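Local coordinates for transposon Tn7 transposition protein TnsA (Escherichia coli, PDB 1T0F) that cuts the 5' DNA strands at the ends of transposon Tn7 during transposition, forming the transposase together with TnsB, at residues R49-K54 with S263-M268; A196-L201 with N241-F246. One frame throughout, in Å; residues are numbered along the deposited sequence.

Contact 1 of 2, residues R49-K54 with S263-M268; sequences RIYSHK and SQVVNM
Ser263 sets its methylene against the imidazole of His53 and its hydroxyl near the ring of Tyr51, so that one small residue serves two aromatic neighbours. The CB lies over one face of the His53 ring, 3.8 Å from the centroid and 19° off the ring normal, a CH-pi contact displaced slightly toward the rim beside NE2 and CE1. On Tyr51 the approach is oblique: Ser263 OG stands 3.9 Å from Tyr51 CE2. That hydroxyl has its polar partner outside the pair, a hydrogen bond with the carbonyl of Phe243, and His53 NE2 makes weak hydrogen bonds to the carbonyls of Gly242 and Phe243. Both of these polar atoms thus look to residues 242-243, while the direct contact works through carbon and ring surfaces. In Tyr51 a chi1 of -180° swings the ring away from its own backbone N, to where CE2 and OH reach Ser263 and Val265, the valine coming from the opposite direction. The CG1 methyl of Val265 comes within 4.2 Å of Tyr51 CZ, again obliquely. This small surface contact joins the end of strand 48-51, paired antiparallel with strand 58-61, to the loop following strand 261-262. Phe243 packs against both Tyr51 and Val265, and Leu195 of helix 192-195 also touches Val265.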
# COMPACT_ATOMS: atom_id res chain seq x y z
N ARG A 49 -0.23 5.93 9.03
CA ARG A 49 0.63 5.04 9.80
C ARG A 49 -0.36 3.99 10.28
O ARG A 49 -1.33 4.31 10.97
CB ARG A 49 1.25 5.79 10.98
CG ARG A 49 2.38 6.72 10.56
CD ARG A 49 3.66 5.94 10.39
NE ARG A 49 4.54 6.10 11.55
CZ ARG A 49 5.35 5.16 12.03
NH1 ARG A 49 5.39 3.96 11.45
NH2 ARG A 49 6.13 5.42 13.07
N ILE A 50 -0.15 2.75 9.89
CA ILE A 50 -1.09 1.71 10.27
C ILE A 50 -0.44 0.42 10.73
O ILE A 50 0.52 -0.07 10.15
CB ILE A 50 -2.08 1.44 9.11
CG1 ILE A 50 -3.17 0.45 9.56
CG2 ILE A 50 -1.34 0.89 7.91
CD1 ILE A 50 -4.38 0.45 8.65
N TYR A 51 -1.00 -0.13 11.81
CA TYR A 51 -0.50 -1.37 12.38
C TYR A 51 -0.94 -2.56 11.53
O TYR A 51 -2.05 -2.58 10.99
CB TYR A 51 -1.03 -1.52 13.81
CG TYR A 51 -0.56 -2.78 14.49
CD1 TYR A 51 0.74 -2.90 14.96
CD2 TYR A 51 -1.43 -3.86 14.66
CE1 TYR A 51 1.18 -4.07 15.58
CE2 TYR A 51 -1.00 -5.03 15.29
CZ TYR A 51 0.31 -5.13 15.74
OH TYR A 51 0.74 -6.28 16.36
N SER A 52 -0.06 -3.55 11.41
CA SER A 52 -0.34 -4.76 10.63
C SER A 52 -0.27 -5.99 11.52
O SER A 52 0.69 -6.15 12.27
CB SER A 52 0.69 -4.93 9.52
OG SER A 52 0.77 -6.29 9.10
N HIS A 53 -1.28 -6.86 11.44
CA HIS A 53 -1.27 -8.08 12.24
C HIS A 53 -0.28 -9.06 11.62
O HIS A 53 0.33 -9.87 12.33
CB HIS A 53 -2.65 -8.74 12.28
CG HIS A 53 -3.71 -7.92 12.95
ND1 HIS A 53 -4.86 -8.47 13.45
CD2 HIS A 53 -3.80 -6.59 13.15
CE1 HIS A 53 -5.63 -7.51 13.94
NE2 HIS A 53 -5.01 -6.36 13.76
N LYS A 54 -0.10 -8.99 10.31
CA LYS A 54 0.82 -9.88 9.61
C LYS A 54 2.29 -9.65 9.90
O LYS A 54 3.05 -10.60 10.04
CB LYS A 54 0.58 -9.83 8.10
CG LYS A 54 -0.76 -10.43 7.69
CD LYS A 54 -0.98 -10.36 6.20
CE LYS A 54 -2.27 -11.07 5.81
NZ LYS A 54 -2.21 -12.54 6.09
N SER A 263 -6.34 -7.58 17.58
CA SER A 263 -4.99 -7.91 18.02
C SER A 263 -4.78 -7.64 19.51
O SER A 263 -5.32 -6.68 20.06
CB SER A 263 -3.98 -7.11 17.22
OG SER A 263 -4.22 -5.72 17.37
N GLN A 264 -4.01 -8.51 20.16
CA GLN A 264 -3.68 -8.38 21.58
C GLN A 264 -2.35 -7.65 21.60
O GLN A 264 -1.32 -8.26 21.31
CB GLN A 264 -3.46 -9.75 22.23
CG GLN A 264 -4.61 -10.72 22.16
CD GLN A 264 -4.25 -12.05 22.80
OE1 GLN A 264 -3.89 -12.11 23.98
NE2 GLN A 264 -4.33 -13.13 22.02
N VAL A 265 -2.36 -6.37 21.93
CA VAL A 265 -1.11 -5.63 21.94
C VAL A 265 -0.73 -5.08 23.30
O VAL A 265 -1.59 -4.78 24.13
CB VAL A 265 -1.13 -4.46 20.94
CG1 VAL A 265 -1.42 -4.98 19.54
CG2 VAL A 265 -2.17 -3.44 21.36
N VAL A 266 0.57 -4.96 23.52
CA VAL A 266 1.10 -4.44 24.76
C VAL A 266 1.71 -3.08 24.47
O VAL A 266 2.51 -2.92 23.54
CB VAL A 266 2.19 -5.36 25.34
CG1 VAL A 266 2.78 -4.74 26.59
CG2 VAL A 266 1.59 -6.72 25.65
N ASN A 267 1.32 -2.09 25.26
CA ASN A 267 1.82 -0.74 25.13
C ASN A 267 3.22 -0.74 25.74
O ASN A 267 3.36 -0.70 26.96
CB ASN A 267 0.87 0.22 25.87
CG ASN A 267 1.11 1.67 25.51
OD1 ASN A 267 0.22 2.51 25.67
ND2 ASN A 267 2.30 1.98 25.04
N MET A 268 4.23 -0.79 24.89
CA MET A 268 5.62 -0.83 25.35
C MET A 268 6.05 0.40 26.16
O MET A 268 7.24 0.62 26.37
CB MET A 268 6.55 -1.02 24.15
CG MET A 268 8.00 -1.30 24.52
SD MET A 268 9.05 -1.62 23.09
CE MET A 268 9.32 -3.38 23.25

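Contact 2 of 2, residues A196-L201 with N241-F246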
# COMPACT_ATOMS: atom_id res chain seq x y z
N ALA A 196 -6.36 0.11 25.64
CA ALA A 196 -6.76 -0.79 26.73
C ALA A 196 -8.12 -1.43 26.48
O ALA A 196 -8.50 -2.38 27.15
CB ALA A 196 -6.77 -0.02 28.05
N GLN A 197 -8.86 -0.90 25.50
CA GLN A 197 -10.18 -1.42 25.17
C GLN A 197 -10.16 -2.65 24.27
O GLN A 197 -11.16 -3.35 24.15
CB GLN A 197 -11.01 -0.32 24.51
CG GLN A 197 -11.46 0.78 25.46
CD GLN A 197 -12.52 0.30 26.44
OE1 GLN A 197 -12.24 -0.50 27.34
NE2 GLN A 197 -13.74 0.77 26.26
N LEU A 198 -9.02 -2.91 23.63
CA LEU A 198 -8.91 -4.05 22.73
C LEU A 198 -9.28 -5.36 23.41
O LEU A 198 -10.03 -6.16 22.86
CB LEU A 198 -7.49 -4.15 22.16
CG LEU A 198 -7.11 -3.10 21.12
CD1 LEU A 198 -5.61 -3.16 20.85
CD2 LEU A 198 -7.89 -3.34 19.83
N SER A 199 -8.76 -5.57 24.62
CA SER A 199 -9.02 -6.80 25.36
C SER A 199 -10.51 -6.99 25.69
O SER A 199 -11.10 -8.01 25.33
CB SER A 199 -8.18 -6.83 26.64
OG SER A 199 -8.40 -8.03 27.36
N PRO A 200 -11.13 -6.01 26.37
CA PRO A 200 -12.55 -6.19 26.67
C PRO A 200 -13.44 -6.26 25.43
O PRO A 200 -14.40 -7.02 25.38
CB PRO A 200 -12.87 -4.99 27.57
CG PRO A 200 -11.88 -3.96 27.13
CD PRO A 200 -10.62 -4.76 26.96
N LEU A 201 -13.10 -5.47 24.41
CA LEU A 201 -13.88 -5.47 23.18
C LEU A 201 -13.75 -6.82 22.47
O LEU A 201 -14.72 -7.31 21.88
CB LEU A 201 -13.41 -4.35 22.24
CG LEU A 201 -13.70 -2.92 22.71
CD1 LEU A 201 -13.03 -1.93 21.75
CD2 LEU A 201 -15.20 -2.69 22.77
N ASN A 241 -6.63 2.50 12.78
CA ASN A 241 -5.23 2.40 13.14
C ASN A 241 -4.65 1.01 12.88
O ASN A 241 -3.44 0.80 13.03
CB ASN A 241 -5.03 2.80 14.60
CG ASN A 241 -5.00 4.30 14.78
OD1 ASN A 241 -3.97 4.94 14.59
ND2 ASN A 241 -6.15 4.88 15.13
N GLY A 242 -5.51 0.07 12.50
CA GLY A 242 -5.05 -1.27 12.18
C GLY A 242 -5.09 -2.33 13.27
O GLY A 242 -4.85 -3.51 12.98
N PHE A 243 -5.38 -1.94 14.51
CA PHE A 243 -5.43 -2.90 15.60
C PHE A 243 -6.59 -3.87 15.42
O PHE A 243 -6.58 -4.98 15.94
CB PHE A 243 -5.51 -2.16 16.94
CG PHE A 243 -4.28 -1.37 17.23
CD1 PHE A 243 -3.05 -2.01 17.32
CD2 PHE A 243 -4.33 0.01 17.36
CE1 PHE A 243 -1.88 -1.28 17.53
CE2 PHE A 243 -3.16 0.75 17.57
CZ PHE A 243 -1.94 0.10 17.66
N ILE A 244 -7.59 -3.43 14.66
CA ILE A 244 -8.73 -4.27 14.35
C ILE A 244 -8.85 -4.30 12.84
O ILE A 244 -8.77 -3.26 12.19
CB ILE A 244 -10.04 -3.68 14.92
CG1 ILE A 244 -9.98 -3.63 16.45
CG2 ILE A 244 -11.24 -4.53 14.47
CD1 ILE A 244 -11.19 -2.96 17.08
N LYS A 245 -8.99 -5.49 12.27
CA LYS A 245 -9.17 -5.62 10.83
C LYS A 245 -10.50 -6.34 10.63
O LYS A 245 -10.96 -7.07 11.52
CB LYS A 245 -8.01 -6.37 10.18
CG LYS A 245 -7.66 -7.69 10.81
CD LYS A 245 -6.22 -8.08 10.50
CE LYS A 245 -6.04 -8.64 9.10
NZ LYS A 245 -4.64 -9.17 8.90
N PHE A 246 -11.13 -6.13 9.49
CA PHE A 246 -12.42 -6.75 9.23
C PHE A 246 -12.56 -7.18 7.78
O PHE A 246 -11.62 -7.08 7.01
CB PHE A 246 -13.54 -5.77 9.59
CG PHE A 246 -13.55 -4.52 8.74
CD1 PHE A 246 -12.59 -3.53 8.91
CD2 PHE A 246 -14.53 -4.34 7.76
CE1 PHE A 246 -12.60 -2.36 8.13
CE2 PHE A 246 -14.56 -3.18 6.98
CZ PHE A 246 -13.59 -2.19 7.16
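Leu198, near the beginning of helix 198-207, meets Phe243 and Ile244, which lie just after the end of helix 230-240 where the chain enters strand 244-245. Its CB and CG carry the branch across without themselves touching the segment 241-246 closely; the work is done by the two methyls at the tip. CD1 comes to 4.0 Å from Phe243 CB and approaches the adjoining ring obliquely. CD2 reaches both residues, 3.9 Å from Phe243 CB and 4.0 Å from Ile244 CG1, so that a single methyl group touches two successive residues of the opposing chain. A chi2 of 169° rotates the fork so that both methyls face Phe243 CB. Leu198 runs at about a right angle to the side chain of Phe243, whereas it and Ile244 slide past each other in opposite directions. The ring of Phe243 leads away from Leu198 and packs against Tyr51, leaving its CB as the part nearest the leucine. Just before it, Gly242 closes helix 230-240 in a Schellman motif with positive phi; the chain then turns out of that helix, and Phe243 and Ile244 follow, facing helix 198-207. Ile262 and Val265 also touch Leu198, adding to the apolar packing of the TnsA C-terminal family region, away from the annotated sites. Between the two segments the chemistry is wholly apolar: buried Leu198 and Ile244, with Phe243, are held by burial and van der Waals packing, and no directional bond links the segments.

Contacts 1 and 2 have centres 9 Å apart and share a seam, because the segment 241-246 runs between the two halves of contact 1. On one side Tyr51 N lies 2.9 Å from Asn241 O, probably a hydrogen bond; on the other the hydroxyl of Ser263 provides the link already described. Residues 196-201 and 241-246 both fall within the long span of chain that separates 49-54 from 263-268, so sequence-distant pieces converge here. In contact 1 the side chain of His53 is about 12 Å from that of Glu76, assigned to the active site by similarity; contact 2 lies away from the annotated sites. Segment 241-246 thus sits between strand 48-51 and the 263-268 loop, with helix 198-207 packed on it.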